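Local coordinates for protein flavin reductase (Uncultured bacterium, PDB 5CHO) that probably reduces flavin with a nicotinamide cofactor, supplying the reduced FAD used by the partner component of a two-component tryptophan halogenase, at residues G142-F147 and R176-Y181; F147-W152 and G165-A170. One frame throughout, in Å; residues are numbered along the deposited sequence.

Overall arrangement
Contact 1 and contact 2 share Phe147 and the long strand 145-157, and their centres lie about 18 Å apart. Contact 2 is antiparallel sheet pairing, interrupted by one bulge, inside the hairpin of strands 145-157 and 160-172, and it buries 532 Å². Contact 1 is smaller, with 200 Å² buried and no backbone pairing. It joins the residues leading into strand 145-157 to those leading into and starting strand 178-182. Each contact has a buried apolar part and a more open margin. Contact 1 adds one arginine-to-carbonyl bond and reaches FAD through Tyr181. Contact 2 has a ladder of backbone bonds and a Thr169-Glu148 side-chain bond. Both touch the second subunit.

Contact 1: residues G142-F147 and R176-Y181; sequences GALAWF and RDALVY. With FAD (flavin-adenine dinucleotide), chain I.
Leu144 meets Ala178 and Arg176 with its two methyl branches. Leu144 CD1 rests on the methyl of Ala178, 3.5 Å from Ala178 CB. Leu144 CD2 faces the base of Arg176 and lies 3.9 Å from Arg176 CG. Leu144 CD2 also sits 3.6 Å from the carbonyl oxygen, Arg176 O. CG of Leu144 stands anti to its carbonyl carbon (chi1 -60°); with this torsion and an extended chi2, CD1 reaches Ala178 and CD2 reaches Arg176. Leu144 and Ala178 are buried, and Ala178 also packs on His182 of the second subunit.

These segments belong to the FMN-binding-type beta barrel of the flavin reductase family. Leu144 leads into strand 145-157, and Ala178 opens strand 178-182.

The polar part is a single hydrogen bond at the more open side. Arg176 NH2 donates to Gly142 O at 3.0 Å, with an N-H...O angle of 142°. The nitrogen lies in the carbonyl plane, on a lone pair, but the oxygen is tilted 25° out of the guanidinium plane. The arginine chain bends at chi2 on its way there. Its NH1 forms a salt bridge with Asp104, so the guanidinium is held by two partners.

Ligand contact falls to Tyr181, at the far end of 176-181. The FAD methyl C7M lies over one ring face, offset toward the rim, with C7M to Tyr181 CG at 3.7 Å.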
ATOM      1  N   GLY A 142      21.815  -2.359   0.776  1.00 35.69           N
ATOM      2  CA  GLY A 142      21.418  -1.904   2.097  1.00 35.29           C
ATOM      3  C   GLY A 142      19.914  -1.890   2.290  1.00 31.66           C
ATOM      4  O   GLY A 142      19.430  -1.561   3.372  1.00 32.79           O
ATOM      5  N   ALA A 143      19.172  -2.234   1.240  1.00 32.49           N
ATOM      6  CA  ALA A 143      17.714  -2.292   1.318  1.00 32.65           C
ATOM      7  C   ALA A 143      17.256  -3.434   2.220  1.00 34.10           C
ATOM      8  O   ALA A 143      17.986  -4.403   2.428  1.00 34.80           O
ATOM      9  CB  ALA A 143      17.114  -2.446  -0.072  1.00 35.42           C
ATOM     10  N   LEU A 144      16.044  -3.308   2.752  1.00 34.86           N
ATOM     11  CA  LEU A 144      15.431  -4.361   3.549  1.00 30.36           C
ATOM     12  C   LEU A 144      15.061  -5.569   2.692  1.00 36.66           C
ATOM     13  O   LEU A 144      15.039  -6.695   3.184  1.00 35.75           O
ATOM     14  CB  LEU A 144      14.194  -3.824   4.272  1.00 31.38           C
ATOM     15  CG  LEU A 144      14.464  -2.661   5.233  1.00 32.13           C
ATOM     16  CD1 LEU A 144      13.183  -2.256   5.954  1.00 26.54           C
ATOM     17  CD2 LEU A 144      15.579  -2.989   6.217  1.00 30.98           C
ATOM     18  N   ALA A 145      14.765  -5.329   1.416  1.00 33.41           N
ATOM     19  CA  ALA A 145      14.367  -6.403   0.508  1.00 33.23           C
ATOM     20  C   ALA A 145      14.494  -6.007  -0.966  1.00 37.51           C
ATOM     21  O   ALA A 145      14.446  -4.824  -1.304  1.00 37.56           O
ATOM     22  CB  ALA A 145      12.936  -6.834   0.809  1.00 36.84           C
ATOM     23  N   TRP A 146      14.654  -7.008  -1.829  1.00 36.66           N
ATOM     24  CA  TRP A 146      14.672  -6.813  -3.278  1.00 30.65           C
ATOM     25  C   TRP A 146      13.585  -7.627  -3.972  1.00 35.67           C
ATOM     26  O   TRP A 146      13.269  -8.740  -3.555  1.00 36.57           O
ATOM     27  CB  TRP A 146      16.030  -7.206  -3.873  1.00 36.51           C
ATOM     28  CG  TRP A 146      17.175  -6.281  -3.573  1.00 42.48           C
ATOM     29  CD1 TRP A 146      17.109  -4.993  -3.123  1.00 40.47           C
ATOM     30  CD2 TRP A 146      18.569  -6.578  -3.727  1.00 44.16           C
ATOM     31  NE1 TRP A 146      18.375  -4.474  -2.983  1.00 40.51           N
ATOM     32  CE2 TRP A 146      19.289  -5.430  -3.345  1.00 42.70           C
ATOM     33  CE3 TRP A 146      19.275  -7.707  -4.145  1.00 42.21           C
ATOM     34  CZ2 TRP A 146      20.681  -5.380  -3.373  1.00 46.87           C
ATOM     35  CZ3 TRP A 146      20.652  -7.656  -4.171  1.00 44.30           C
ATOM     36  CH2 TRP A 146      21.341  -6.503  -3.788  1.00 45.03           C
ATOM     37  N   PHE A 147      13.008  -7.054  -5.027  1.00 34.54           N
ATOM     38  CA  PHE A 147      12.101  -7.781  -5.910  1.00 29.63           C
ATOM     39  C   PHE A 147      12.464  -7.489  -7.359  1.00 34.82           C
ATOM     40  O   PHE A 147      12.834  -6.363  -7.690  1.00 35.29           O
ATOM     41  CB  PHE A 147      10.632  -7.395  -5.696  1.00 27.61           C
ATOM     42  CG  PHE A 147      10.135  -7.574  -4.290  1.00 33.34           C
ATOM     43  CD1 PHE A 147       9.526  -8.758  -3.890  1.00 35.89           C
ATOM     44  CD2 PHE A 147      10.272  -6.550  -3.366  1.00 29.61           C
ATOM     45  CE1 PHE A 147       9.065  -8.912  -2.593  1.00 29.79           C
ATOM     46  CE2 PHE A 147       9.808  -6.696  -2.075  1.00 30.94           C
ATOM     47  CZ  PHE A 147       9.207  -7.881  -1.685  1.00 33.68           C
ATOM     48  N   ARG A 176      16.681  -4.405   9.764  1.00 42.58           N
ATOM     49  CA  ARG A 176      17.157  -3.264  10.521  1.00 39.93           C
ATOM     50  C   ARG A 176      16.112  -2.168  10.390  1.00 38.84           C
ATOM     51  O   ARG A 176      15.094  -2.369   9.723  1.00 37.19           O
ATOM     52  CB  ARG A 176      18.531  -2.811  10.034  1.00 43.15           C
ATOM     53  CG  ARG A 176      18.653  -2.621   8.536  1.00 48.78           C
ATOM     54  CD  ARG A 176      20.048  -2.968   8.035  1.00 53.09           C
ATOM     55  NE  ARG A 176      20.356  -2.225   6.819  1.00 50.05           N
ATOM     56  CZ  ARG A 176      20.709  -0.943   6.810  1.00 52.21           C
ATOM     57  NH1 ARG A 176      20.828  -0.274   7.953  1.00 49.50           N
ATOM     58  NH2 ARG A 176      20.960  -0.327   5.662  1.00 49.96           N
ATOM     59  N   ASP A 177      16.357  -1.021  11.018  1.00 37.20           N
ATOM     60  CA  ASP A 177      15.377   0.060  11.056  1.00 37.59           C
ATOM     61  C   ASP A 177      14.838   0.399   9.675  1.00 40.17           C
ATOM     62  O   ASP A 177      15.594   0.502   8.709  1.00 35.85           O
ATOM     63  CB  ASP A 177      15.992   1.295  11.710  1.00 42.62           C
ATOM     64  CG  ASP A 177      16.231   1.099  13.191  1.00 46.46           C
ATOM     65  OD1 ASP A 177      16.233  -0.067  13.642  1.00 48.74           O
ATOM     66  OD2 ASP A 177      16.398   2.107  13.905  1.00 50.46           O
ATOM     67  N   ALA A 178      13.522   0.571   9.600  1.00 37.54           N
ATOM     68  CA  ALA A 178      12.833   0.749   8.332  1.00 32.18           C
ATOM     69  C   ALA A 178      12.458   2.201   8.086  1.00 31.89           C
ATOM     70  O   ALA A 178      12.159   2.947   9.019  1.00 30.88           O
ATOM     71  CB  ALA A 178      11.590  -0.121   8.300  1.00 27.24           C
ATOM     72  N   LEU A 179      12.463   2.588   6.816  1.00 26.87           N
ATOM     73  CA  LEU A 179      12.037   3.922   6.429  1.00 26.01           C
ATOM     74  C   LEU A 179      10.532   3.920   6.284  1.00 25.01           C
ATOM     75  O   LEU A 179       9.966   3.100   5.560  1.00 27.80           O
ATOM     76  CB  LEU A 179      12.704   4.367   5.130  1.00 28.01           C
ATOM     77  CG  LEU A 179      12.452   5.824   4.737  1.00 33.74           C
ATOM     78  CD1 LEU A 179      12.965   6.766   5.813  1.00 24.52           C
ATOM     79  CD2 LEU A 179      13.105   6.143   3.396  1.00 26.33           C
ATOM     80  N   VAL A 180       9.891   4.848   6.980  1.00 26.66           N
ATOM     81  CA  VAL A 180       8.447   4.948   6.972  1.00 22.94           C
ATOM     82  C   VAL A 180       8.029   6.362   6.610  1.00 29.34           C
ATOM     83  O   VAL A 180       8.660   7.333   7.029  1.00 31.56           O
ATOM     84  CB  VAL A 180       7.879   4.529   8.342  1.00 28.87           C
ATOM     85  CG1 VAL A 180       6.427   4.954   8.502  1.00 27.28           C
ATOM     86  CG2 VAL A 180       8.027   3.023   8.505  1.00 26.42           C
ATOM     87  N   TYR A 181       6.962   6.466   5.824  1.00 26.63           N
ATOM     88  CA  TYR A 181       6.430   7.752   5.408  1.00 23.89           C
ATOM     89  C   TYR A 181       5.029   7.924   5.968  1.00 26.35           C
ATOM     90  O   TYR A 181       4.103   7.215   5.574  1.00 28.71           O
ATOM     91  CB  TYR A 181       6.418   7.862   3.882  1.00 26.67           C
ATOM     92  CG  TYR A 181       6.047   9.230   3.373  1.00 22.29           C
ATOM     93  CD1 TYR A 181       6.868  10.323   3.606  1.00 25.25           C
ATOM     94  CD2 TYR A 181       4.878   9.428   2.648  1.00 27.76           C
ATOM     95  CE1 TYR A 181       6.532  11.583   3.137  1.00 29.07           C
ATOM     96  CE2 TYR A 181       4.536  10.678   2.173  1.00 31.55           C
ATOM     97  CZ  TYR A 181       5.366  11.751   2.421  1.00 30.18           C
ATOM     98  OH  TYR A 181       5.028  12.999   1.957  1.00 43.05           O
TER
HETATM   99  PA  FAD I 201       8.978  12.539 -13.471  1.00 31.01           P
HETATM  100  O1A FAD I 201       9.443  12.629 -14.896  1.00 34.63           O
HETATM  101  O2A FAD I 201      10.023  13.034 -12.550  1.00 27.38           O
HETATM  102  O5B FAD I 201       7.650  13.442 -13.267  1.00 30.03           O
HETATM  103  C5B FAD I 201       7.110  13.564 -11.945  1.00 33.66           C
HETATM  104  C4B FAD I 201       6.051  14.726 -11.894  1.00 41.00           C
HETATM  105  O4B FAD I 201       6.654  15.859 -12.011  1.00 40.43           O
HETATM  106  C3B FAD I 201       5.099  14.616 -13.079  1.00 42.83           C
HETATM  107  O3B FAD I 201       3.797  14.908 -12.698  1.00 42.68           O
HETATM  108  C2B FAD I 201       5.601  15.643 -14.091  1.00 41.54           C
HETATM  109  O2B FAD I 201       4.424  16.324 -14.789  1.00 50.30           O
HETATM  110  C1B FAD I 201       6.241  16.526 -13.411  1.00 40.09           C
HETATM  111  N9A FAD I 201       7.415  16.912 -14.106  1.00 43.22           N
HETATM  112  C8A FAD I 201       8.679  16.469 -13.898  1.00 41.41           C
HETATM  113  N7A FAD I 201       9.491  17.097 -14.785  1.00 41.25           N
HETATM  114  C5A FAD I 201       8.726  17.923 -15.541  1.00 53.77           C
HETATM  115  C6A FAD I 201       9.030  18.782 -16.586  1.00 58.51           C
HETATM  116  N6A FAD I 201      10.266  19.145 -17.264  1.00 47.77           N
HETATM  117  N1A FAD I 201       8.050  19.507 -17.174  1.00 52.62           N
HETATM  118  C2A FAD I 201       6.753  19.392 -16.745  1.00 54.39           C
HETATM  119  N3A FAD I 201       6.445  18.538 -15.718  1.00 55.34           N
HETATM  120  C4A FAD I 201       7.438  17.807 -15.119  1.00 48.90           C
HETATM  121  N1  FAD I 201       5.024   8.898  -7.472  1.00 27.54           N
HETATM  122  C2  FAD I 201       4.147   7.932  -8.132  1.00 26.17           C
HETATM  123  O2  FAD I 201       3.826   8.091  -9.315  1.00 28.34           O
HETATM  124  N3  FAD I 201       3.640   6.782  -7.391  1.00 29.05           N
HETATM  125  C4  FAD I 201       4.008   6.606  -6.024  1.00 28.74           C
HETATM  126  O4  FAD I 201       3.608   5.696  -5.446  1.00 27.36           O
HETATM  127  C4X FAD I 201       4.906   7.604  -5.360  1.00 27.23           C
HETATM  128  N5  FAD I 201       5.287   7.450  -3.989  1.00 23.93           N
HETATM  129  C5X FAD I 201       6.187   8.435  -3.339  1.00 24.35           C
HETATM  130  C6  FAD I 201       6.568   8.279  -1.973  1.00 24.89           C
HETATM  131  C7  FAD I 201       7.412   9.219  -1.365  1.00 27.08           C
HETATM  132  C7M FAD I 201       7.618   8.741   0.105  1.00 19.88           C
HETATM  133  C8  FAD I 201       7.878  10.301  -2.115  1.00 24.51           C
HETATM  134  C8M FAD I 201       8.814  11.274  -1.321  1.00 21.15           C
HETATM  135  C9  FAD I 201       7.502  10.448  -3.456  1.00 26.81           C
HETATM  136  C9A FAD I 201       6.652   9.520  -4.074  1.00 23.30           C
HETATM  137  N10 FAD I 201       6.271   9.691  -5.474  1.00 25.96           N
HETATM  138  C10 FAD I 201       5.394   8.724  -6.104  1.00 24.24           C
HETATM  139  C1' FAD I 201       6.756  10.851  -6.278  1.00 23.82           C
HETATM  140  C2' FAD I 201       7.806  10.388  -7.308  1.00 22.46           C
HETATM  141  O2' FAD I 201       8.841   9.729  -6.643  1.00 23.40           O
HETATM  142  C3' FAD I 201       8.333  11.609  -8.023  1.00 22.29           C
HETATM  143  O3' FAD I 201       7.297  12.200  -8.746  1.00 22.37           O
HETATM  144  C4' FAD I 201       9.466  11.228  -8.981  1.00 25.43           C
HETATM  145  O4' FAD I 201      10.102  12.365  -9.401  1.00 28.03           O
HETATM  146  C5' FAD I 201       8.890  10.491 -10.209  1.00 25.24           C
HETATM  147  O5' FAD I 201       9.946  10.148 -11.098  1.00 29.13           O
HETATM  148  P   FAD I 201       9.620   9.939 -12.669  1.00 22.57           P
HETATM  149  O1P FAD I 201      10.890  10.096 -13.464  1.00 32.30           O
HETATM  150  O2P FAD I 201       9.009   8.551 -12.898  1.00 31.44           O
HETATM  151  O3P FAD I 201       8.592  11.042 -13.104  1.00 25.89           O

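Contact 2: residues F147-W152 and G165-A170; sequences FECALW and GRLLTA
Leu167 CD2 packs against the sulfur of Cys149, with Leu167 CD2 to Cys149 SG at 3.4 Å. Leu167 CD2 also lies 3.9 Å from Phe147 CD1. The methyl of Ala170 also meets this ring, with Ala170 CB to Phe147 CD1 at 3.7 Å. All four side chains share one face of an antiparallel beta hairpin, strands 145-157 and 160-172. Ile40 and Leu37 of the second subunit pack on Phe147 and Leu167, respectively. Cys149 and Leu167 also touch Ile76 of strand 74-81. Gly165 CA lies close against Cys149 CB (4.0 Å).

A classic beta bulge breaks the register. Leu168 and Thr169 both face Glu148, and the strand bends at Leu168. Glu148 O accepts a nearly straight bond from Leu168 N (2.8 Å, 174°) and a longer, weak one from Thr169 N. Glu148 N donates to Thr169 O. Beyond the bulge, Ala150 and Arg166 exchange two backbone bonds, each 2.9 Å between N and O. On the face away from Cys149, Leu168 CD2 lies 3.8 Å from Ala150 CB.

The polar edge is formed by Glu148 and Thr169. The carboxylate is shared, because its OE1 bonds to Thr135 OG1. Thr169 OG1 sits between its backbone N and carbonyl carbon (chi1 62°), which turns it to Glu148. Thr169 OG1 donates to Glu148 OE2 at 2.9 Å, from the anti side and 21° out of the carboxylate plane.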
ATOM      1  N   PHE A 147      13.008  -7.054  -5.027  1.00 34.54           N
ATOM      2  CA  PHE A 147      12.101  -7.781  -5.910  1.00 29.63           C
ATOM      3  C   PHE A 147      12.464  -7.489  -7.359  1.00 34.82           C
ATOM      4  O   PHE A 147      12.834  -6.363  -7.690  1.00 35.29           O
ATOM      5  CB  PHE A 147      10.632  -7.395  -5.696  1.00 27.61           C
ATOM      6  CG  PHE A 147      10.135  -7.574  -4.290  1.00 33.34           C
ATOM      7  CD1 PHE A 147       9.526  -8.758  -3.890  1.00 35.89           C
ATOM      8  CD2 PHE A 147      10.272  -6.550  -3.366  1.00 29.61           C
ATOM      9  CE1 PHE A 147       9.065  -8.912  -2.593  1.00 29.79           C
ATOM     10  CE2 PHE A 147       9.808  -6.696  -2.075  1.00 30.94           C
ATOM     11  CZ  PHE A 147       9.207  -7.881  -1.685  1.00 33.68           C
ATOM     12  N   GLU A 148      12.362  -8.500  -8.215  1.00 34.06           N
ATOM     13  CA  GLU A 148      12.347  -8.283  -9.659  1.00 37.38           C
ATOM     14  C   GLU A 148      11.006  -8.748 -10.190  1.00 36.51           C
ATOM     15  O   GLU A 148      10.484  -9.777  -9.761  1.00 37.66           O
ATOM     16  CB  GLU A 148      13.478  -9.024 -10.374  1.00 37.00           C
ATOM     17  CG  GLU A 148      14.873  -8.571 -10.002  1.00 40.12           C
ATOM     18  CD  GLU A 148      15.937  -9.308 -10.791  1.00 46.33           C
ATOM     19  OE1 GLU A 148      16.298  -8.833 -11.889  1.00 46.97           O
ATOM     20  OE2 GLU A 148      16.405 -10.367 -10.323  1.00 48.22           O
ATOM     21  N   CYS A 149      10.459  -7.990 -11.132  1.00 32.61           N
ATOM     22  CA  CYS A 149       9.115  -8.246 -11.620  1.00 31.74           C
ATOM     23  C   CYS A 149       9.026  -8.118 -13.127  1.00 36.90           C
ATOM     24  O   CYS A 149       9.755  -7.341 -13.741  1.00 36.19           O
ATOM     25  CB  CYS A 149       8.131  -7.270 -10.973  1.00 33.16           C
ATOM     26  SG  CYS A 149       8.272  -7.134  -9.177  1.00 46.39           S
ATOM     27  N   ALA A 150       8.123  -8.895 -13.710  1.00 37.28           N
ATOM     28  CA  ALA A 150       7.731  -8.723 -15.098  1.00 36.14           C
ATOM     29  C   ALA A 150       6.356  -8.087 -15.118  1.00 34.66           C
ATOM     30  O   ALA A 150       5.480  -8.486 -14.353  1.00 37.26           O
ATOM     31  CB  ALA A 150       7.720 -10.044 -15.821  1.00 37.65           C
ATOM     32  N   LEU A 151       6.159  -7.109 -15.993  1.00 36.91           N
ATOM     33  CA  LEU A 151       4.883  -6.425 -16.057  1.00 34.97           C
ATOM     34  C   LEU A 151       3.802  -7.385 -16.551  1.00 41.30           C
ATOM     35  O   LEU A 151       3.877  -7.926 -17.654  1.00 43.71           O
ATOM     36  CB  LEU A 151       4.986  -5.189 -16.954  1.00 32.56           C
ATOM     37  CG  LEU A 151       3.703  -4.377 -17.150  1.00 33.22           C
ATOM     38  CD1 LEU A 151       3.136  -3.932 -15.811  1.00 32.38           C
ATOM     39  CD2 LEU A 151       3.974  -3.176 -18.043  1.00 30.06           C
ATOM     40  N   TRP A 152       2.793  -7.570 -15.708  1.00 40.22           N
ATOM     41  CA  TRP A 152       1.692  -8.494 -15.947  1.00 39.25           C
ATOM     42  C   TRP A 152       0.600  -7.698 -16.633  1.00 41.44           C
ATOM     43  O   TRP A 152       0.191  -8.012 -17.753  1.00 46.46           O
ATOM     44  CB  TRP A 152       1.222  -9.089 -14.611  1.00 48.37           C
ATOM     45  CG  TRP A 152       0.265 -10.268 -14.633  1.00 57.57           C
ATOM     46  CD1 TRP A 152       0.555 -11.562 -14.972  1.00 61.95           C
ATOM     47  CD2 TRP A 152      -1.111 -10.265 -14.216  1.00 61.27           C
ATOM     48  NE1 TRP A 152      -0.561 -12.354 -14.818  1.00 68.49           N
ATOM     49  CE2 TRP A 152      -1.595 -11.583 -14.358  1.00 67.40           C
ATOM     50  CE3 TRP A 152      -1.982  -9.274 -13.749  1.00 56.45           C
ATOM     51  CZ2 TRP A 152      -2.914 -11.933 -14.054  1.00 68.39           C
ATOM     52  CZ3 TRP A 152      -3.291  -9.623 -13.448  1.00 53.33           C
ATOM     53  CH2 TRP A 152      -3.743 -10.941 -13.602  1.00 55.59           C
ATOM     54  N   GLY A 165       2.963  -6.488 -11.251  1.00 34.53           N
ATOM     55  CA  GLY A 165       4.141  -7.242 -11.634  1.00 38.66           C
ATOM     56  C   GLY A 165       4.096  -8.655 -11.100  1.00 39.52           C
ATOM     57  O   GLY A 165       3.774  -8.866  -9.931  1.00 34.36           O
ATOM     58  N   ARG A 166       4.407  -9.624 -11.953  1.00 39.48           N
ATOM     59  CA  ARG A 166       4.608 -10.988 -11.489  1.00 46.24           C
ATOM     60  C   ARG A 166       6.067 -11.150 -11.089  1.00 42.58           C
ATOM     61  O   ARG A 166       6.969 -10.816 -11.856  1.00 36.81           O
ATOM     62  CB  ARG A 166       4.227 -12.025 -12.548  1.00 46.04           C
ATOM     63  CG  ARG A 166       4.399 -13.437 -12.010  1.00 60.06           C
ATOM     64  CD  ARG A 166       4.094 -14.548 -12.991  1.00 64.91           C
ATOM     65  NE  ARG A 166       4.241 -15.827 -12.301  1.00 68.51           N
ATOM     66  CZ  ARG A 166       3.740 -16.988 -12.710  1.00 70.64           C
ATOM     67  NH1 ARG A 166       3.031 -17.070 -13.829  1.00 79.76           N
ATOM     68  NH2 ARG A 166       3.950 -18.077 -11.983  1.00 65.91           N
ATOM     69  N   LEU A 167       6.291 -11.651  -9.881  1.00 38.07           N
ATOM     70  CA  LEU A 167       7.636 -11.761  -9.340  1.00 40.77           C
ATOM     71  C   LEU A 167       8.468 -12.782 -10.110  1.00 43.30           C
ATOM     72  O   LEU A 167       7.996 -13.880 -10.405  1.00 47.99           O
ATOM     73  CB  LEU A 167       7.574 -12.139  -7.855  1.00 37.97           C
ATOM     74  CG  LEU A 167       6.904 -11.094  -6.952  1.00 42.07           C
ATOM     75  CD1 LEU A 167       6.929 -11.493  -5.482  1.00 36.13           C
ATOM     76  CD2 LEU A 167       7.551  -9.738  -7.145  1.00 43.26           C
ATOM     77  N   LEU A 168       9.708 -12.409 -10.425  1.00 45.08           N
ATOM     78  CA  LEU A 168      10.677 -13.336 -11.005  1.00 44.60           C
ATOM     79  C   LEU A 168      11.654 -13.726  -9.916  1.00 48.13           C
ATOM     80  O   LEU A 168      12.130 -14.860  -9.871  1.00 55.32           O
ATOM     81  CB  LEU A 168      11.422 -12.714 -12.186  1.00 39.09           C
ATOM     82  CG  LEU A 168      10.614 -11.873 -13.168  1.00 41.14           C
ATOM     83  CD1 LEU A 168      11.565 -11.244 -14.186  1.00 45.66           C
ATOM     84  CD2 LEU A 168       9.566 -12.730 -13.840  1.00 39.51           C
ATOM     85  N   THR A 169      11.948 -12.769  -9.042  1.00 42.91           N
ATOM     86  CA  THR A 169      12.769 -13.021  -7.870  1.00 42.08           C
ATOM     87  C   THR A 169      12.301 -12.167  -6.709  1.00 40.85           C
ATOM     88  O   THR A 169      11.652 -11.135  -6.886  1.00 39.64           O
ATOM     89  CB  THR A 169      14.265 -12.721  -8.109  1.00 42.78           C
ATOM     90  OG1 THR A 169      14.441 -11.332  -8.413  1.00 46.38           O
ATOM     91  CG2 THR A 169      14.822 -13.567  -9.241  1.00 45.24           C
ATOM     92  N   ALA A 170      12.651 -12.616  -5.516  1.00 38.51           N
ATOM     93  CA  ALA A 170      12.343 -11.902  -4.296  1.00 38.42           C
ATOM     94  C   ALA A 170      13.333 -12.385  -3.259  1.00 43.96           C
ATOM     95  O   ALA A 170      13.690 -13.564  -3.229  1.00 50.15           O
ATOM     96  CB  ALA A 170      10.911 -12.144  -3.857  1.00 37.02           C
TER